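PDB 4FEU: aminoglycoside 3'-phosphotransferase AphA1-IAB from Acinetobacter baumannii, which probably catalyses the ATP-dependent phosphorylation of kanamycin and related aminoglycosides at the 3'-hydroxyl, giving its host resistance to these antibiotics. Local coordinates for residues P51-K56 with L98-P103; T67-R72 with I216-V221; A78-P83 with A126-R131; D168-G173 with K261-L266. All coordinates share one frame; numbering follows the deposited sequence.

Contact 1. Residues P51-K56 with L98-P103; sequences PELFLK and LTTAIP. With 537 (2,6-dihydroanthra/1,9-cd/pyrazol-6-one), chain H.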
# COMPACT_ATOMS: atom_id res chain seq x y z
N PRO A 51 15.70 7.07 17.60
CA PRO A 51 15.17 6.04 16.69
C PRO A 51 15.41 6.38 15.24
O PRO A 51 15.71 7.53 14.90
CB PRO A 51 13.68 6.04 17.01
CG PRO A 51 13.38 7.48 17.37
CD PRO A 51 14.62 7.95 18.11
N GLU A 52 15.23 5.39 14.37
CA GLU A 52 15.32 5.58 12.94
C GLU A 52 14.12 6.43 12.56
O GLU A 52 13.04 6.26 13.14
CB GLU A 52 15.25 4.21 12.23
CG GLU A 52 15.47 4.26 10.72
CD GLU A 52 15.44 2.91 10.02
OE1 GLU A 52 14.39 2.24 10.06
OE2 GLU A 52 16.47 2.54 9.42
N LEU A 53 14.30 7.37 11.63
CA LEU A 53 13.21 8.19 11.13
C LEU A 53 13.17 8.13 9.61
O LEU A 53 14.19 7.82 8.98
CB LEU A 53 13.28 9.67 11.59
CG LEU A 53 13.46 9.99 13.09
CD1 LEU A 53 13.59 11.50 13.31
CD2 LEU A 53 12.32 9.46 13.95
N PHE A 54 12.00 8.45 9.02
CA PHE A 54 11.84 8.57 7.58
C PHE A 54 11.31 9.95 7.29
O PHE A 54 10.47 10.46 8.03
CB PHE A 54 10.93 7.48 6.97
CG PHE A 54 11.63 6.16 6.77
CD1 PHE A 54 12.42 5.94 5.66
CD2 PHE A 54 11.52 5.14 7.72
CE1 PHE A 54 13.08 4.71 5.48
CE2 PHE A 54 12.18 3.92 7.54
CZ PHE A 54 12.95 3.71 6.42
N LEU A 55 11.82 10.58 6.24
CA LEU A 55 11.37 11.88 5.77
C LEU A 55 10.98 11.73 4.31
O LEU A 55 11.79 11.30 3.49
CB LEU A 55 12.44 12.99 5.97
CG LEU A 55 12.11 14.44 5.46
CD1 LEU A 55 10.91 15.06 6.18
CD2 LEU A 55 13.32 15.37 5.59
N LYS A 56 9.70 11.95 4.02
CA LYS A 56 9.14 11.92 2.68
C LYS A 56 9.03 13.38 2.19
O LYS A 56 8.62 14.25 2.96
CB LYS A 56 7.74 11.30 2.70
CG LYS A 56 7.70 9.81 2.56
CD LYS A 56 6.48 9.43 1.73
CE LYS A 56 6.37 7.95 1.46
NZ LYS A 56 5.85 7.67 0.09
N LEU A 98 7.85 13.87 8.17
CA LEU A 98 8.80 13.24 9.08
C LEU A 98 8.07 12.28 10.01
O LEU A 98 7.17 12.70 10.75
CB LEU A 98 9.58 14.30 9.88
CG LEU A 98 10.70 13.75 10.76
CD1 LEU A 98 11.78 13.06 9.93
CD2 LEU A 98 11.25 14.83 11.71
N THR A 99 8.46 10.99 9.96
CA THR A 99 7.81 9.95 10.76
C THR A 99 8.82 9.05 11.41
O THR A 99 9.96 9.02 10.98
CB THR A 99 6.86 9.08 9.87
OG1 THR A 99 7.64 8.35 8.92
CG2 THR A 99 5.75 9.90 9.17
N THR A 100 8.41 8.26 12.41
CA THR A 100 9.29 7.26 13.01
C THR A 100 9.24 6.01 12.10
O THR A 100 8.27 5.81 11.38
CB THR A 100 8.79 6.86 14.39
OG1 THR A 100 7.50 6.24 14.24
CG2 THR A 100 8.77 8.02 15.37
N ALA A 101 10.27 5.16 12.16
CA ALA A 101 10.27 3.93 11.40
C ALA A 101 9.61 2.80 12.19
O ALA A 101 9.61 2.81 13.42
CB ALA A 101 11.70 3.54 11.08
N ILE A 102 9.07 1.81 11.48
CA ILE A 102 8.52 0.60 12.08
C ILE A 102 9.69 -0.37 12.04
O ILE A 102 10.22 -0.64 10.95
CB ILE A 102 7.27 0.05 11.36
CG1 ILE A 102 6.07 1.04 11.46
CG2 ILE A 102 6.89 -1.32 11.98
CD1 ILE A 102 4.75 0.50 10.79
N PRO A 103 10.20 -0.83 13.21
CA PRO A 103 11.38 -1.72 13.19
C PRO A 103 11.13 -3.08 12.53
O PRO A 103 10.02 -3.58 12.57
CB PRO A 103 11.73 -1.87 14.68
CG PRO A 103 10.44 -1.63 15.40
CD PRO A 103 9.72 -0.57 14.59
C1 537 H . 7.72 5.45 7.43
C2 537 H . 8.16 4.19 7.85
C3 537 H . 8.77 3.34 6.94
C4 537 H . 9.00 3.79 5.61
C5 537 H . 8.49 5.02 5.18
C6 537 H . 7.87 5.85 6.10
C11 537 H . 9.90 1.33 6.39
C12 537 H . 10.32 0.16 6.97
C13 537 H . 10.96 -0.78 6.16
C14 537 H . 11.17 -0.46 4.80
C15 537 H . 10.74 0.77 4.26
C16 537 H . 10.13 1.71 5.08
C20 537 H . 9.70 2.99 4.69
C21 537 H . 9.26 2.09 7.34
O22 537 H . 9.82 3.38 3.52
N23 537 H . 9.31 1.34 8.45
N24 537 H . 9.93 0.27 8.25
O HOH W 1 7.97 9.65 6.53

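Contact 2. Residues T67-R72 with I216-V221; sequences TDEMVR and IDVGRV. With 537 (2,6-dihydroanthra/1,9-cd/pyrazol-6-one), chain H.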
# COMPACT_ATOMS: atom_id res chain seq x y z
N THR A 67 0.74 14.89 1.32
CA THR A 67 -0.32 15.46 2.17
C THR A 67 -1.40 14.39 2.44
O THR A 67 -1.78 14.20 3.60
CB THR A 67 -0.85 16.77 1.57
OG1 THR A 67 0.26 17.65 1.43
CG2 THR A 67 -1.91 17.44 2.46
N ASP A 68 -1.83 13.66 1.39
CA ASP A 68 -2.79 12.56 1.48
C ASP A 68 -2.36 11.48 2.47
O ASP A 68 -3.20 11.00 3.24
CB ASP A 68 -3.02 11.91 0.10
CG ASP A 68 -3.74 12.72 -0.95
OD1 ASP A 68 -4.44 13.69 -0.59
OD2 ASP A 68 -3.63 12.36 -2.15
N GLU A 69 -1.05 11.09 2.47
CA GLU A 69 -0.53 10.09 3.41
C GLU A 69 -0.59 10.57 4.84
O GLU A 69 -1.02 9.81 5.72
CB GLU A 69 0.90 9.64 3.07
CG GLU A 69 1.22 8.35 3.82
CD GLU A 69 2.59 7.71 3.75
OE1 GLU A 69 3.55 8.36 3.27
OE2 GLU A 69 2.71 6.55 4.23
N MSE A 70 -0.16 11.82 5.08
CA MSE A 70 -0.14 12.46 6.40
C MSE A 70 -1.51 12.42 7.07
O MSE A 70 -1.57 12.06 8.25
CB MSE A 70 0.39 13.91 6.29
CG MSE A 70 0.57 14.59 7.65
SE MSE A 70 -1.08 15.39 8.36
CE MSE A 70 -1.47 16.67 6.95
N VAL A 71 -2.60 12.75 6.34
CA VAL A 71 -3.94 12.74 6.95
C VAL A 71 -4.39 11.34 7.32
O VAL A 71 -5.00 11.13 8.37
CB VAL A 71 -5.05 13.55 6.22
CG1 VAL A 71 -4.82 15.03 6.37
CG2 VAL A 71 -5.16 13.18 4.74
N ARG A 72 -4.04 10.39 6.47
CA ARG A 72 -4.40 8.99 6.61
C ARG A 72 -3.65 8.33 7.75
O ARG A 72 -4.27 7.56 8.50
CB ARG A 72 -4.27 8.28 5.26
CG ARG A 72 -5.42 8.72 4.35
CD ARG A 72 -5.20 8.49 2.88
NE ARG A 72 -6.39 8.80 2.06
CZ ARG A 72 -6.75 10.02 1.66
NH1 ARG A 72 -6.07 11.09 2.05
NH2 ARG A 72 -7.82 10.18 0.89
N ILE A 216 2.89 0.46 6.38
CA ILE A 216 3.37 1.73 5.86
C ILE A 216 2.68 1.98 4.52
O ILE A 216 1.95 1.11 4.04
CB ILE A 216 4.94 1.69 5.75
CG1 ILE A 216 5.44 0.57 4.79
CG2 ILE A 216 5.59 1.55 7.15
CD1 ILE A 216 6.89 0.72 4.26
N ASP A 217 2.92 3.16 3.92
CA ASP A 217 2.43 3.59 2.60
C ASP A 217 0.91 3.66 2.56
O ASP A 217 0.25 3.02 1.73
CB ASP A 217 3.03 2.69 1.49
CG ASP A 217 3.07 3.27 0.09
OD1 ASP A 217 2.59 4.42 -0.09
OD2 ASP A 217 3.56 2.56 -0.83
N VAL A 218 0.37 4.49 3.45
CA VAL A 218 -1.07 4.65 3.67
C VAL A 218 -1.78 5.74 2.86
O VAL A 218 -2.95 6.03 3.14
CB VAL A 218 -1.41 4.68 5.20
CG1 VAL A 218 -0.84 3.46 5.92
CG2 VAL A 218 -0.94 5.98 5.84
N GLY A 219 -1.09 6.30 1.85
CA GLY A 219 -1.62 7.36 1.00
C GLY A 219 -2.94 7.10 0.30
O GLY A 219 -3.66 8.06 -0.01
N ARG A 220 -3.30 5.81 0.09
CA ARG A 220 -4.54 5.39 -0.60
C ARG A 220 -5.64 4.90 0.33
O ARG A 220 -6.68 4.42 -0.16
CB ARG A 220 -4.26 4.30 -1.68
CG ARG A 220 -3.32 4.72 -2.81
CD ARG A 220 -3.24 3.68 -3.92
NE ARG A 220 -2.07 3.89 -4.76
CZ ARG A 220 -1.28 2.91 -5.24
NH1 ARG A 220 -0.23 3.21 -5.98
NH2 ARG A 220 -1.56 1.64 -4.98
N VAL A 221 -5.41 4.96 1.67
CA VAL A 221 -6.36 4.50 2.67
C VAL A 221 -7.68 5.21 2.47
O VAL A 221 -7.69 6.39 2.13
CB VAL A 221 -5.82 4.58 4.14
CG1 VAL A 221 -6.94 4.58 5.18
CG2 VAL A 221 -4.82 3.47 4.42
C1 537 H . 7.72 5.45 7.43
C2 537 H . 8.16 4.19 7.85
C3 537 H . 8.77 3.34 6.94
C4 537 H . 9.00 3.79 5.61
C5 537 H . 8.49 5.02 5.18
C6 537 H . 7.87 5.85 6.10
C11 537 H . 9.90 1.33 6.39
C12 537 H . 10.32 0.16 6.97
C13 537 H . 10.96 -0.78 6.16
C14 537 H . 11.17 -0.46 4.80
C15 537 H . 10.74 0.77 4.26
C16 537 H . 10.13 1.71 5.08
C20 537 H . 9.70 2.99 4.69
C21 537 H . 9.26 2.09 7.34
O22 537 H . 9.82 3.38 3.52
N23 537 H . 9.31 1.34 8.45
N24 537 H . 9.93 0.27 8.25
O HOH W 2 -2.60 9.30 -2.50

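Contact 3. Residues A78-P83 with A126-R131; sequences AFMPLP and AVFLRR. With 537 (2,6-dihydroanthra/1,9-cd/pyrazol-6-one), chain H.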
# COMPACT_ATOMS: atom_id res chain seq x y z
N ALA A 78 -5.29 5.89 15.29
CA ALA A 78 -6.23 5.61 16.38
C ALA A 78 -6.77 4.16 16.29
O ALA A 78 -7.38 3.67 17.25
CB ALA A 78 -7.38 6.59 16.34
N PHE A 79 -6.50 3.47 15.16
CA PHE A 79 -7.00 2.13 14.95
C PHE A 79 -5.97 0.99 14.73
O PHE A 79 -6.20 -0.12 15.21
CB PHE A 79 -8.04 2.17 13.82
CG PHE A 79 -9.23 3.07 14.06
CD1 PHE A 79 -10.30 2.65 14.85
CD2 PHE A 79 -9.30 4.33 13.47
CE1 PHE A 79 -11.42 3.47 15.04
CE2 PHE A 79 -10.42 5.16 13.68
CZ PHE A 79 -11.47 4.72 14.46
N MSE A 80 -4.87 1.26 14.00
CA MSE A 80 -3.85 0.26 13.57
C MSE A 80 -2.44 0.66 13.94
O MSE A 80 -2.21 1.85 14.21
CB MSE A 80 -3.91 0.06 12.01
CG MSE A 80 -5.22 -0.55 11.50
SE MSE A 80 -5.68 -2.24 12.32
CE MSE A 80 -4.73 -3.41 11.08
N PRO A 81 -1.45 -0.28 13.92
CA PRO A 81 -0.06 0.12 14.23
C PRO A 81 0.61 0.75 13.00
O PRO A 81 0.80 0.08 11.98
CB PRO A 81 0.59 -1.19 14.67
CG PRO A 81 -0.17 -2.26 13.96
CD PRO A 81 -1.54 -1.74 13.63
N LEU A 82 0.92 2.04 13.09
CA LEU A 82 1.53 2.77 11.97
C LEU A 82 2.71 3.65 12.41
O LEU A 82 2.86 3.94 13.60
CB LEU A 82 0.46 3.70 11.33
CG LEU A 82 -0.93 3.20 10.93
CD1 LEU A 82 -1.70 4.32 10.31
CD2 LEU A 82 -0.85 2.10 9.92
N PRO A 83 3.52 4.18 11.45
CA PRO A 83 4.57 5.14 11.84
C PRO A 83 3.91 6.41 12.42
O PRO A 83 2.85 6.82 11.93
CB PRO A 83 5.28 5.44 10.52
CG PRO A 83 4.96 4.26 9.61
CD PRO A 83 3.53 3.95 9.98
N ALA A 126 -3.34 -12.23 6.89
CA ALA A 126 -4.79 -12.35 6.74
C ALA A 126 -5.51 -11.86 7.99
O ALA A 126 -6.51 -11.12 7.88
CB ALA A 126 -5.18 -13.79 6.41
N VAL A 127 -4.99 -12.22 9.17
CA VAL A 127 -5.49 -11.79 10.46
C VAL A 127 -5.41 -10.26 10.53
O VAL A 127 -6.41 -9.63 10.85
CB VAL A 127 -4.76 -12.52 11.66
CG1 VAL A 127 -5.10 -11.87 13.01
CG2 VAL A 127 -5.10 -14.01 11.67
N PHE A 128 -4.24 -9.67 10.15
CA PHE A 128 -4.01 -8.22 10.13
C PHE A 128 -4.94 -7.53 9.16
O PHE A 128 -5.47 -6.47 9.48
CB PHE A 128 -2.55 -7.88 9.79
CG PHE A 128 -2.14 -6.42 9.96
CD1 PHE A 128 -1.64 -5.96 11.18
CD2 PHE A 128 -2.21 -5.53 8.89
CE1 PHE A 128 -1.22 -4.63 11.33
CE2 PHE A 128 -1.82 -4.19 9.05
CZ PHE A 128 -1.31 -3.75 10.26
N LEU A 129 -5.14 -8.11 7.98
CA LEU A 129 -6.02 -7.51 6.99
C LEU A 129 -7.46 -7.53 7.48
O LEU A 129 -8.17 -6.56 7.25
CB LEU A 129 -5.85 -8.20 5.63
CG LEU A 129 -6.52 -7.59 4.42
CD1 LEU A 129 -6.10 -6.13 4.22
CD2 LEU A 129 -6.26 -8.43 3.20
N ARG A 130 -7.87 -8.58 8.21
CA ARG A 130 -9.21 -8.67 8.80
C ARG A 130 -9.45 -7.58 9.82
O ARG A 130 -10.55 -7.04 9.86
CB ARG A 130 -9.48 -10.05 9.43
CG ARG A 130 -10.15 -11.08 8.50
CD ARG A 130 -11.61 -10.70 8.18
NE ARG A 130 -12.32 -11.73 7.42
CZ ARG A 130 -13.50 -11.56 6.82
NH1 ARG A 130 -14.13 -10.39 6.89
NH2 ARG A 130 -14.06 -12.56 6.15
N ARG A 131 -8.41 -7.24 10.63
CA ARG A 131 -8.41 -6.19 11.67
C ARG A 131 -8.69 -4.82 11.02
O ARG A 131 -9.57 -4.09 11.46
CB ARG A 131 -7.03 -6.12 12.34
CG ARG A 131 -6.97 -6.50 13.78
CD ARG A 131 -5.99 -5.59 14.50
NE ARG A 131 -4.62 -6.09 14.45
CZ ARG A 131 -3.55 -5.45 14.93
NH1 ARG A 131 -3.69 -4.25 15.50
NH2 ARG A 131 -2.35 -6.00 14.85
C1 537 H . 7.72 5.45 7.43
C2 537 H . 8.16 4.19 7.85
C3 537 H . 8.77 3.34 6.94
C4 537 H . 9.00 3.79 5.61
C5 537 H . 8.49 5.02 5.18
C6 537 H . 7.87 5.85 6.10
C11 537 H . 9.90 1.33 6.39
C12 537 H . 10.32 0.16 6.97
C13 537 H . 10.96 -0.78 6.16
C14 537 H . 11.17 -0.46 4.80
C15 537 H . 10.74 0.77 4.26
C16 537 H . 10.13 1.71 5.08
C20 537 H . 9.70 2.99 4.69
C21 537 H . 9.26 2.09 7.34
O22 537 H . 9.82 3.38 3.52
N23 537 H . 9.31 1.34 8.45
N24 537 H . 9.93 0.27 8.25

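Contact 4. Residues D168-G173 with K261-L266; sequences DDERNG and KLQFHL. With KAN (kanamycin a), chain G.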
# COMPACT_ATOMS: atom_id res chain seq x y z
N ASP A 168 1.43 -7.02 -15.11
CA ASP A 168 1.47 -8.43 -14.74
C ASP A 168 1.67 -9.25 -16.03
O ASP A 168 1.34 -8.77 -17.12
CB ASP A 168 0.18 -8.83 -14.01
CG ASP A 168 -0.07 -8.09 -12.71
OD1 ASP A 168 0.93 -7.79 -11.99
OD2 ASP A 168 -1.25 -7.85 -12.37
N ASP A 169 2.28 -10.44 -15.92
CA ASP A 169 2.60 -11.31 -17.06
C ASP A 169 1.47 -11.52 -18.07
O ASP A 169 1.72 -11.37 -19.27
CB ASP A 169 3.22 -12.64 -16.61
CG ASP A 169 4.54 -12.54 -15.85
OD1 ASP A 169 5.04 -11.41 -15.66
OD2 ASP A 169 5.08 -13.60 -15.46
N GLU A 170 0.23 -11.79 -17.60
CA GLU A 170 -0.95 -12.01 -18.47
C GLU A 170 -1.34 -10.80 -19.34
O GLU A 170 -2.07 -10.95 -20.31
CB GLU A 170 -2.16 -12.58 -17.70
CG GLU A 170 -2.75 -11.68 -16.62
CD GLU A 170 -2.17 -11.79 -15.23
OE1 GLU A 170 -0.92 -11.80 -15.10
OE2 GLU A 170 -2.95 -11.81 -14.25
N ARG A 171 -0.81 -9.62 -18.99
CA ARG A 171 -1.06 -8.35 -19.66
C ARG A 171 0.20 -7.68 -20.22
O ARG A 171 0.12 -6.56 -20.71
CB ARG A 171 -1.79 -7.40 -18.70
CG ARG A 171 -3.21 -7.83 -18.40
CD ARG A 171 -3.82 -7.01 -17.30
NE ARG A 171 -3.36 -7.38 -15.96
CZ ARG A 171 -3.89 -8.34 -15.20
NH1 ARG A 171 -4.89 -9.08 -15.65
NH2 ARG A 171 -3.42 -8.57 -13.98
N ASN A 172 1.37 -8.36 -20.15
CA ASN A 172 2.61 -7.75 -20.64
C ASN A 172 2.66 -7.73 -22.16
O ASN A 172 2.38 -8.74 -22.80
CB ASN A 172 3.86 -8.39 -20.04
CG ASN A 172 5.09 -7.56 -20.27
OD1 ASN A 172 5.22 -6.42 -19.77
ND2 ASN A 172 6.01 -8.09 -21.06
N GLY A 173 2.98 -6.55 -22.70
CA GLY A 173 3.02 -6.29 -24.13
C GLY A 173 1.74 -5.65 -24.62
O GLY A 173 1.66 -5.18 -25.76
N LYS A 261 -13.72 -9.88 -9.48
CA LYS A 261 -13.32 -8.81 -8.57
C LYS A 261 -11.80 -8.82 -8.38
O LYS A 261 -11.18 -7.76 -8.28
CB LYS A 261 -14.03 -8.96 -7.20
CG LYS A 261 -15.39 -8.26 -7.12
CD LYS A 261 -15.85 -8.04 -5.69
CE LYS A 261 -17.31 -7.67 -5.64
NZ LYS A 261 -17.76 -7.25 -4.27
N LEU A 262 -11.20 -10.02 -8.31
CA LEU A 262 -9.76 -10.20 -8.16
C LEU A 262 -9.06 -9.61 -9.40
O LEU A 262 -8.22 -8.72 -9.27
CB LEU A 262 -9.46 -11.70 -8.02
CG LEU A 262 -8.19 -12.20 -7.34
CD1 LEU A 262 -7.97 -11.55 -6.01
CD2 LEU A 262 -8.33 -13.68 -7.06
N GLN A 263 -9.49 -10.03 -10.61
CA GLN A 263 -8.91 -9.53 -11.87
C GLN A 263 -9.11 -8.02 -12.07
O GLN A 263 -8.17 -7.33 -12.47
CB GLN A 263 -9.39 -10.35 -13.08
CG GLN A 263 -8.57 -11.64 -13.28
CD GLN A 263 -7.10 -11.38 -13.56
OE1 GLN A 263 -6.73 -10.91 -14.63
NE2 GLN A 263 -6.23 -11.69 -12.60
N PHE A 264 -10.31 -7.51 -11.76
CA PHE A 264 -10.59 -6.10 -11.88
C PHE A 264 -9.58 -5.27 -11.07
O PHE A 264 -9.01 -4.34 -11.62
CB PHE A 264 -12.04 -5.77 -11.43
CG PHE A 264 -12.27 -4.27 -11.40
CD1 PHE A 264 -12.69 -3.59 -12.54
CD2 PHE A 264 -11.96 -3.52 -10.27
CE1 PHE A 264 -12.84 -2.20 -12.54
CE2 PHE A 264 -12.10 -2.13 -10.27
CZ PHE A 264 -12.56 -1.49 -11.40
N HIS A 265 -9.38 -5.61 -9.79
CA HIS A 265 -8.47 -4.87 -8.91
C HIS A 265 -7.00 -4.95 -9.28
O HIS A 265 -6.27 -3.99 -9.08
CB HIS A 265 -8.75 -5.15 -7.41
CG HIS A 265 -10.05 -4.56 -6.94
ND1 HIS A 265 -11.23 -5.29 -6.96
CD2 HIS A 265 -10.31 -3.32 -6.46
CE1 HIS A 265 -12.17 -4.49 -6.45
NE2 HIS A 265 -11.67 -3.29 -6.14
N LEU A 266 -6.60 -6.08 -9.89
CA LEU A 266 -5.25 -6.32 -10.40
C LEU A 266 -5.04 -5.46 -11.65
O LEU A 266 -3.97 -4.87 -11.83
CB LEU A 266 -5.16 -7.80 -10.75
CG LEU A 266 -4.30 -8.71 -9.90
CD1 LEU A 266 -3.88 -8.08 -8.60
CD2 LEU A 266 -4.91 -10.07 -9.79
C1 KAN G . 4.36 -1.20 -7.55
C2 KAN G . 4.47 -0.94 -6.03
C3 KAN G . 3.71 0.34 -5.61
C4 KAN G . 4.06 1.53 -6.49
C5 KAN G . 3.96 1.15 -7.97
C6 KAN G . 4.45 2.34 -8.83
C7 KAN G . 1.68 -4.26 -10.98
C8 KAN G . 3.11 -4.55 -10.52
C9 KAN G . 3.31 -3.80 -9.18
C10 KAN G . 3.01 -2.29 -9.27
C11 KAN G . 1.61 -2.11 -9.89
C12 KAN G . 1.54 -2.79 -11.26
C13 KAN G . 4.47 -6.53 -10.42
C14 KAN G . 4.36 -7.95 -10.99
C15 KAN G . 3.69 -8.88 -9.97
C16 KAN G . 4.44 -8.81 -8.63
C17 KAN G . 4.49 -7.37 -8.12
C18 KAN G . 5.24 -7.35 -6.77
N1 KAN G . 4.08 2.09 -10.23
N2 KAN G . 1.26 -0.70 -10.06
N3 KAN G . 1.31 -5.05 -12.15
N4 KAN G . 3.71 -10.26 -10.48
O5 KAN G . 4.71 -0.03 -8.31
O6 KAN G . 3.96 -2.07 -5.30
O7 KAN G . 3.99 0.70 -4.25
O8 KAN G . 3.14 2.58 -6.18
O9 KAN G . 3.05 -1.65 -7.98
O10 KAN G . 4.64 -4.00 -8.70
O11 KAN G . 3.15 -5.98 -10.33
O12 KAN G . 5.13 -6.54 -9.12
O13 KAN G . 3.60 -7.92 -12.21
O14 KAN G . 3.83 -9.66 -7.66
O15 KAN G . 4.98 -6.12 -6.07
O HOH W 3 -1.48 -5.57 -10.78

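Contact 1. Residues P51-K56 with L98-P103
Phe54 and Thr99 pair in antiparallel fashion, Phe54 N giving a bond of 2.9 Å to Thr99 O and Thr99 N one of 2.8 Å to Phe54 O, and just beyond the regular strands Ala101 N still reaches Glu52 O. Leu53 and Thr100 flank this hydrogen-bonded pair on one side, Leu55 and Leu98 on the other, both in non-hydrogen-bonded positions. Leu98 lays CD1 beside CB of both Leu53 and Leu55. Phe54, CG anti to the carbonyl carbon (chi1 -79°), carries its ring to the face opposite Leu55 and Leu98, over the flat anthrapyrazolone; ligand C4 lies 3.5 Å above the ring plane, over its centre. At the ring's edge Phe54 CE2 meets Ala101 CB at 3.6 Å. The OG1 of Thr99 shares a water with Phe54 O, although the bond to the carbonyl is weak. Ile102 then grips the pyrazole twice, Ile102 N donating to ligand N23 at 3.1 Å and ligand N24 donating to Ile102 O at 2.9 Å. One aromatic lid plus a backbone donor and acceptor suit a planar heterocycle, as in the hinge region of protein kinases, and are consistent with the ligand occupying the place of the ATP adenine.

Contact 2. Residues T67-R72 with I216-V221
Asp217, Val218 and Gly219 probably occupy the place that the DFG motif has in protein kinases, and they pack on Glu69 and Arg72 of helix 62-76, which probably corresponds to kinase helix C. Glu69 sends its extended chain, CG anti to the backbone N (chi1 -164°), along Gly219 N and across the CG2 methyl of Val218. Its OE2 accepts from Val218 N at 3.2 Å, the donor lying above the carboxylate plane. The other oxygen, OE1, forms a long, weak ion pair with Lys56. Arg72 is held at two points of its guanidinium: NE donates to Val221 O at 2.7 Å, with the acceptor close to the guanidinium plane, while NH1 returns to Asp68 O of its own helix at 3.1 Å. Gly219 O lies over one face of the group, and a water joins that same carbonyl to Asp68 OD2. Val218 to Val221 form a type I turn, closed by Val221 N bonding to Val218 O. The turn follows strand 211-215 and leads towards helix 227-237; Val218 and Val221 rest on Leu73, Trp75 and Leu76 further along helix 62-76, whereas Glu69 also touches Leu97 of strand 94-100.

Contact 3. Residues A78-P83 with A126-R131
Met80 and Pro81, in the irregular link that follows helix 62-76, pass alongside one side of helix 118-134, and even the nearest alpha carbons, Met80 CA and Arg131 CA, stay 8.1 Å apart, so side chains make most of the contact. Met80 is a selenomethionine whose chain bends at chi2 (-55°) and again at chi3 (-89°), folding its methyl over the Phe128 ring. CE sits 3.6 Å from the centroid of that ring and only 13° off its normal, a CH-pi contact over the face. The selenium lies farther above the same ring, SE being 5.3 Å from the Phe128 centroid, in a Met-aromatic arrangement. At the ring's edge, in its plane, Pro81 CG approaches Phe128 CE1 to 3.7 Å. Arg131, bent at chi2 and chi3, lies along the selenomethionine: its CB touches Met80 CE at 3.8 Å, and NH1 lies 3.8 Å from Pro81 CD. The contact thus joins the link between helix 62-76 and strand 85-90 of the five-stranded sheet to helix 118-134 of the probable C-terminal, kinase-like lobe. Phe128 also touches Leu212 and Cys215 of strand 211-215, to which Pro81 is tied by a backbone bond, and Leu82 packs back on Leu73 and Leu76 of helix 62-76.

Contact 4. Residues D168-G173 with K261-L266
Arg171 and Gln263 meet because both chains fold: the arginine turns at chi3 (-77°) and the glutamine at chi2 (-62°), which brings Arg171 NH1 to Gln263 OE1 at 2.8 Å. The amide oxygen lies at the edge of the guanidinium, near its plane, though the two flat groups are turned 36° against each other. Also in that plane, Asp168 OD2 accepts a hydrogen bond from Arg171 NH2 at 2.8 Å on its anti lone pair, part of a salt bridge. Glu170 adds a longer salt bridge, OE2 to Arg171 NH2 at 3.3 Å, and folds its CG over one guanidinium face. With Glu270 bridging NE, the arginine is fixed in rotation, and the positive charge would probably help keep Asp168 ionised. A water donates to both Asp168 OD2 and Leu266 O and accepts from kanamycin N3. The other carboxylate oxygen, Asp168 OD1, receives kanamycin O13 at 2.7 Å and N3 at 2.8 Å, and Asn235 bonds to it as well. Arg171 thus probably helps orient Asp168 from the second shell of the aminoglycoside site, an acidic pocket of the kind by which these phosphotransferases recognise cationic sugars, to which Glu239, Glu270 and Asp199 also contribute.

Overall arrangement
From the N terminus, contact 1 closes first, strand 53-59 pairing with strand 94-100 around helix 62-76 and strand 85-90. Contact 2 opens on that helix and closes only after strand 211-215, so it crosses contact 1 and encloses contact 3, which runs from the link 78-83 to helix 118-134 and also crosses contact 1. Contacts 1, 2 and 3 touch one another and all meet the anthrapyrazolone, Pro83 lying against both Ile102 and Ile216. Contact 1 holds the five-stranded sheet together, while contacts 2 and 3 tie helix 62-76 and the link after it to the rest of the protein. Contact 4 opens inside contact 2 and closes beyond it, joining 168-173 to helix 259-268 beside kanamycin.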